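Local coordinates for protein particle-associated glycoside hydrolase (Acinetobacter phage Fri1, PDB 6C72) that probably depolymerises the capsular polysaccharide of Acinetobacter baumannii as a trimeric phage tailspike, opening the way for virus entry into the host cell, at residues 548-560 against 567-579. Numbering follows the deposited sequence.
Sequences VINDPLYGVKYSW and LAGITLSANTFIV. With ZN (zinc ion), chain L.
I570 lies across the loop 551-555 and has the most surface buried here. Its CG1 sits anti to the carbonyl carbon (chi1 -56°), which sets CD1 beside the carbonyl oxygen of P552 and the carbonyl carbon of G555. I570 CG2 packs on L553 O, 3.5 Å away. The K557 side chain crosses that of I570 at about a right angle. The K557 chain bends at its second and third torsions, and K557 CD rests 3.7 Å from I570 CG1. K557 NZ reaches a water that also bonds G569 O. The backbone of K557 pairs with A568 in both directions. The bond from K557 N to A568 O is 2.8 Å and nearly straight.

Y554 CB meets A574 CB at 3.8 Å, with the near part of the Y554 ring also against that methyl, and the ring runs on past T571 and S573. T571 OG1 donates to L553 O at 2.7 Å, tilted 24° from the carbonyl plane. A second water takes the N-H of I570 and donates to G555 O and A574 O, tying the two loops together. V556 CG2 lies over one face of the F577 ring. The N550 amide bonds both backbone polar atoms of V556: OD1 accepts from V556 N, and ND2 donates to V556 O. D551 OD1 accepts from L553 N and Y554 N, which approach from opposite faces of its carboxylate plane; the first bond forms an Asx turn.

The type I turn from T571 to A574 leads into the zinc site. There N575 OD1 binds the zinc ion at 2.1 Å, with D519, T521 and S573 completing the set of site residues. The arrangement is an antiparallel beta hairpin, 556-561 with 564-569, whose flanking loops lead to and from the six-stranded antiparallel sheet of the C-terminal domain.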
loop_
_atom_site.group_PDB
_atom_site.type_symbol
_atom_site.label_atom_id
_atom_site.label_comp_id
_atom_site.label_asym_id
_atom_site.label_seq_id
_atom_site.Cartn_x
_atom_site.Cartn_y
_atom_site.Cartn_z
ATOM N N VAL A 548 -5.099 -63.487 -9.833
ATOM C CA VAL A 548 -6.540 -63.426 -9.621
ATOM C C VAL A 548 -7.278 -63.575 -10.944
ATOM O O VAL A 548 -8.261 -64.316 -11.048
ATOM C CB VAL A 548 -6.898 -62.104 -8.920
ATOM C CG1 VAL A 548 -8.391 -62.013 -8.693
ATOM C CG2 VAL A 548 -6.144 -61.991 -7.607
ATOM N N ILE A 549 -6.824 -62.832 -11.956
ATOM C CA ILE A 549 -7.282 -62.913 -13.335
ATOM C C ILE A 549 -6.047 -62.974 -14.220
ATOM O O ILE A 549 -5.122 -62.172 -14.052
ATOM C CB ILE A 549 -8.157 -61.699 -13.713
ATOM C CG1 ILE A 549 -9.504 -61.740 -12.997
ATOM C CG2 ILE A 549 -8.304 -61.545 -15.233
ATOM C CD1 ILE A 549 -10.288 -60.477 -13.186
ATOM N N ASN A 550 -6.009 -63.927 -15.145
ATOM C CA ASN A 550 -4.897 -63.953 -16.097
ATOM C C ASN A 550 -5.374 -64.754 -17.310
ATOM O O ASN A 550 -5.254 -65.977 -17.344
ATOM C CB ASN A 550 -3.635 -64.539 -15.503
ATOM C CG ASN A 550 -2.380 -63.951 -16.125
ATOM O OD1 ASN A 550 -2.445 -62.986 -16.888
ATOM N ND2 ASN A 550 -1.232 -64.532 -15.807
ATOM N N ASP A 551 -5.916 -64.049 -18.277
ATOM C CA ASP A 551 -6.457 -64.712 -19.447
ATOM C C ASP A 551 -5.345 -65.485 -20.162
ATOM O O ASP A 551 -4.265 -64.931 -20.401
ATOM C CB ASP A 551 -7.104 -63.667 -20.344
ATOM C CG ASP A 551 -7.950 -64.268 -21.427
ATOM O OD1 ASP A 551 -7.379 -64.770 -22.417
ATOM O OD2 ASP A 551 -9.191 -64.286 -21.269
ATOM N N PRO A 552 -5.551 -66.764 -20.484
ATOM C CA PRO A 552 -4.472 -67.541 -21.126
ATOM C C PRO A 552 -4.076 -67.021 -22.493
ATOM O O PRO A 552 -2.953 -67.290 -22.939
ATOM C CB PRO A 552 -5.059 -68.956 -21.211
ATOM C CG PRO A 552 -6.546 -68.750 -21.135
ATOM C CD PRO A 552 -6.756 -67.575 -20.243
ATOM N N LEU A 553 -4.948 -66.270 -23.162
ATOM C CA LEU A 553 -4.637 -65.675 -24.453
ATOM C C LEU A 553 -4.317 -64.186 -24.356
ATOM O O LEU A 553 -3.469 -63.697 -25.111
ATOM C CB LEU A 553 -5.809 -65.895 -25.420
ATOM C CG LEU A 553 -5.656 -65.471 -26.882
ATOM C CD1 LEU A 553 -4.580 -66.274 -27.591
ATOM C CD2 LEU A 553 -6.974 -65.605 -27.629
ATOM N N TYR A 554 -4.937 -63.458 -23.421
ATOM C CA TYR A 554 -4.786 -62.005 -23.338
ATOM C C TYR A 554 -4.115 -61.539 -22.050
ATOM O O TYR A 554 -4.107 -60.330 -21.769
ATOM C CB TYR A 554 -6.154 -61.331 -23.465
ATOM C CG TYR A 554 -6.874 -61.675 -24.744
ATOM C CD1 TYR A 554 -6.222 -61.608 -25.977
ATOM C CD2 TYR A 554 -8.206 -62.089 -24.720
ATOM C CE1 TYR A 554 -6.879 -61.924 -27.155
ATOM C CE2 TYR A 554 -8.873 -62.409 -25.882
ATOM C CZ TYR A 554 -8.205 -62.324 -27.104
ATOM O OH TYR A 554 -8.875 -62.646 -28.266
ATOM N N GLY A 555 -3.543 -62.455 -21.272
ATOM C CA GLY A 555 -2.937 -62.128 -20.000
ATOM C C GLY A 555 -1.488 -61.695 -20.112
ATOM O O GLY A 555 -1.012 -61.259 -21.165
ATOM N N VAL A 556 -0.773 -61.847 -19.001
ATOM C CA VAL A 556 0.580 -61.332 -18.848
ATOM C C VAL A 556 1.473 -62.457 -18.349
ATOM O O VAL A 556 1.015 -63.378 -17.666
ATOM C CB VAL A 556 0.627 -60.124 -17.870
ATOM C CG1 VAL A 556 0.299 -60.559 -16.453
ATOM C CG2 VAL A 556 1.979 -59.415 -17.925
ATOM N N LYS A 557 2.744 -62.395 -18.725
ATOM C CA LYS A 557 3.773 -63.309 -18.249
ATOM C C LYS A 557 4.791 -62.517 -17.444
ATOM O O LYS A 557 5.086 -61.363 -17.767
ATOM C CB LYS A 557 4.448 -64.042 -19.419
ATOM C CG LYS A 557 3.518 -65.004 -20.134
ATOM C CD LYS A 557 3.801 -65.123 -21.640
ATOM C CE LYS A 557 5.084 -65.876 -21.982
ATOM N NZ LYS A 557 5.106 -66.333 -23.437
ATOM N N TYR A 558 5.292 -63.116 -16.373
ATOM C CA TYR A 558 6.225 -62.434 -15.493
ATOM C C TYR A 558 7.357 -63.377 -15.134
ATOM O O TYR A 558 7.185 -64.594 -15.116
ATOM C CB TYR A 558 5.527 -61.923 -14.225
ATOM C CG TYR A 558 4.685 -62.973 -13.556
ATOM C CD1 TYR A 558 5.235 -63.829 -12.613
ATOM C CD2 TYR A 558 3.340 -63.117 -13.874
ATOM C CE1 TYR A 558 4.478 -64.789 -12.004
ATOM C CE2 TYR A 558 2.574 -64.079 -13.263
ATOM C CZ TYR A 558 3.156 -64.914 -12.338
ATOM O OH TYR A 558 2.410 -65.879 -11.731
ATOM N N SER A 559 8.518 -62.799 -14.849
ATOM C CA SER A 559 9.703 -63.572 -14.516
ATOM C C SER A 559 10.614 -62.721 -13.652
ATOM O O SER A 559 10.810 -61.534 -13.922
ATOM C CB SER A 559 10.450 -64.028 -15.768
ATOM O OG SER A 559 11.723 -64.551 -15.436
ATOM N N TRP A 560 11.148 -63.336 -12.606
ATOM C CA TRP A 560 12.075 -62.702 -11.684
ATOM C C TRP A 560 13.480 -63.218 -11.957
ATOM O O TRP A 560 13.688 -64.422 -12.167
ATOM C CB TRP A 560 11.701 -62.985 -10.220
ATOM C CG TRP A 560 10.489 -62.247 -9.741
ATOM C CD1 TRP A 560 9.217 -62.739 -9.626
ATOM C CD2 TRP A 560 10.435 -60.885 -9.304
ATOM N NE1 TRP A 560 8.374 -61.759 -9.157
ATOM C CE2 TRP A 560 9.096 -60.613 -8.949
ATOM C CE3 TRP A 560 11.389 -59.865 -9.177
ATOM C CZ2 TRP A 560 8.686 -59.366 -8.484
ATOM C CZ3 TRP A 560 10.976 -58.621 -8.709
ATOM C CH2 TRP A 560 9.638 -58.382 -8.377
ATOM N N LEU A 567 8.455 -58.619 -17.712
ATOM C CA LEU A 567 7.079 -58.879 -18.108
ATOM C C LEU A 567 7.012 -59.076 -19.611
ATOM O O LEU A 567 7.881 -58.618 -20.356
ATOM C CB LEU A 567 6.143 -57.738 -17.707
ATOM C CG LEU A 567 6.064 -57.400 -16.224
ATOM C CD1 LEU A 567 5.069 -56.250 -16.005
ATOM C CD2 LEU A 567 5.685 -58.624 -15.394
ATOM N N ALA A 568 5.977 -59.784 -20.051
ATOM C CA ALA A 568 5.749 -59.975 -21.477
ATOM C C ALA A 568 4.262 -60.204 -21.708
ATOM O O ALA A 568 3.548 -60.676 -20.816
ATOM C CB ALA A 568 6.558 -61.149 -22.037
ATOM N N GLY A 569 3.798 -59.842 -22.906
ATOM C CA GLY A 569 2.444 -60.137 -23.312
ATOM C C GLY A 569 2.354 -61.520 -23.911
ATOM O O GLY A 569 3.355 -62.204 -24.104
ATOM N N ILE A 570 1.126 -61.917 -24.230
ATOM C CA ILE A 570 0.846 -63.201 -24.851
ATOM C C ILE A 570 0.335 -63.032 -26.274
ATOM O O ILE A 570 0.697 -63.798 -27.166
ATOM C CB ILE A 570 -0.173 -63.991 -24.002
ATOM C CG1 ILE A 570 0.334 -64.152 -22.570
ATOM C CG2 ILE A 570 -0.453 -65.344 -24.629
ATOM C CD1 ILE A 570 -0.645 -64.891 -21.653
ATOM N N THR A 571 -0.497 -62.027 -26.506
ATOM C CA THR A 571 -0.977 -61.711 -27.838
ATOM C C THR A 571 -0.801 -60.214 -28.057
ATOM O O THR A 571 -1.087 -59.409 -27.165
ATOM C CB THR A 571 -2.437 -62.140 -28.000
ATOM O OG1 THR A 571 -2.563 -63.518 -27.632
ATOM C CG2 THR A 571 -2.885 -61.971 -29.439
ATOM N N LEU A 572 -0.307 -59.852 -29.243
ATOM C CA LEU A 572 0.100 -58.473 -29.485
ATOM C C LEU A 572 -1.060 -57.501 -29.274
ATOM O O LEU A 572 -0.868 -56.401 -28.742
ATOM C CB LEU A 572 0.681 -58.358 -30.890
ATOM C CG LEU A 572 2.073 -59.006 -31.013
ATOM C CD1 LEU A 572 2.594 -59.034 -32.454
ATOM C CD2 LEU A 572 3.070 -58.301 -30.105
ATOM N N SER A 573 -2.280 -57.905 -29.635
ATOM C CA SER A 573 -3.422 -57.019 -29.437
ATOM C C SER A 573 -3.667 -56.746 -27.959
ATOM O O SER A 573 -4.236 -55.712 -27.610
ATOM C CB SER A 573 -4.679 -57.621 -30.075
ATOM O OG SER A 573 -5.044 -58.830 -29.423
ATOM N N ALA A 574 -3.230 -57.638 -27.084
ATOM C CA ALA A 574 -3.402 -57.455 -25.651
ATOM C C ALA A 574 -2.067 -56.984 -25.079
ATOM O O ALA A 574 -1.270 -57.758 -24.541
ATOM C CB ALA A 574 -3.895 -58.743 -25.011
ATOM N N ASN A 575 -1.843 -55.671 -25.174
ATOM C CA ASN A 575 -0.529 -55.098 -24.920
ATOM C C ASN A 575 -0.474 -54.039 -23.828
ATOM O O ASN A 575 0.625 -53.755 -23.339
ATOM C CB ASN A 575 0.036 -54.475 -26.205
ATOM C CG ASN A 575 -0.884 -53.443 -26.778
ATOM O OD1 ASN A 575 -2.091 -53.663 -26.853
ATOM N ND2 ASN A 575 -0.343 -52.276 -27.106
ATOM N N THR A 576 -1.586 -53.402 -23.474
ATOM C CA THR A 576 -1.544 -52.282 -22.541
ATOM C C THR A 576 -1.797 -52.759 -21.117
ATOM O O THR A 576 -2.901 -53.206 -20.792
ATOM C CB THR A 576 -2.555 -51.206 -22.925
ATOM O OG1 THR A 576 -2.325 -50.800 -24.279
ATOM C CG2 THR A 576 -2.401 -50.019 -22.012
ATOM N N PHE A 577 -0.798 -52.604 -20.256
ATOM C CA PHE A 577 -0.905 -53.019 -18.870
ATOM C C PHE A 577 -0.512 -51.874 -17.949
ATOM O O PHE A 577 0.361 -51.070 -18.283
ATOM C CB PHE A 577 -0.024 -54.248 -18.607
ATOM C CG PHE A 577 -0.495 -55.495 -19.315
ATOM C CD1 PHE A 577 -0.139 -55.736 -20.646
ATOM C CD2 PHE A 577 -1.294 -56.423 -18.655
ATOM C CE1 PHE A 577 -0.577 -56.878 -21.299
ATOM C CE2 PHE A 577 -1.729 -57.570 -19.289
ATOM C CZ PHE A 577 -1.364 -57.806 -20.615
ATOM N N ILE A 578 -1.185 -51.777 -16.810
ATOM C CA ILE A 578 -0.825 -50.835 -15.759
ATOM C C ILE A 578 -0.103 -51.610 -14.664
ATOM O O ILE A 578 -0.553 -52.692 -14.257
ATOM C CB ILE A 578 -2.061 -50.122 -15.195
ATOM C CG1 ILE A 578 -2.898 -49.453 -16.309
ATOM C CG2 ILE A 578 -1.634 -49.144 -14.115
ATOM C CD1 ILE A 578 -2.218 -48.293 -17.074
ATOM N N VAL A 579 1.007 -51.066 -14.175
ATOM C CA VAL A 579 1.813 -51.723 -13.150
ATOM C C VAL A 579 1.943 -50.777 -11.958
ATOM O O VAL A 579 2.487 -49.669 -12.083
ATOM C CB VAL A 579 3.191 -52.131 -13.694
ATOM C CG1 VAL A 579 4.020 -52.792 -12.620
ATOM C CG2 VAL A 579 3.029 -53.047 -14.901
HETATM ZN ZN ZN L . -4.017 -52.916 -27.326
HETATM O O HOH W 1 -1.263 -60.530 -23.842
HETATM O O HOH W 2 5.126 -63.986 -25.121
HETATM O O HOH W 3 -3.594 -50.697 -27.811
#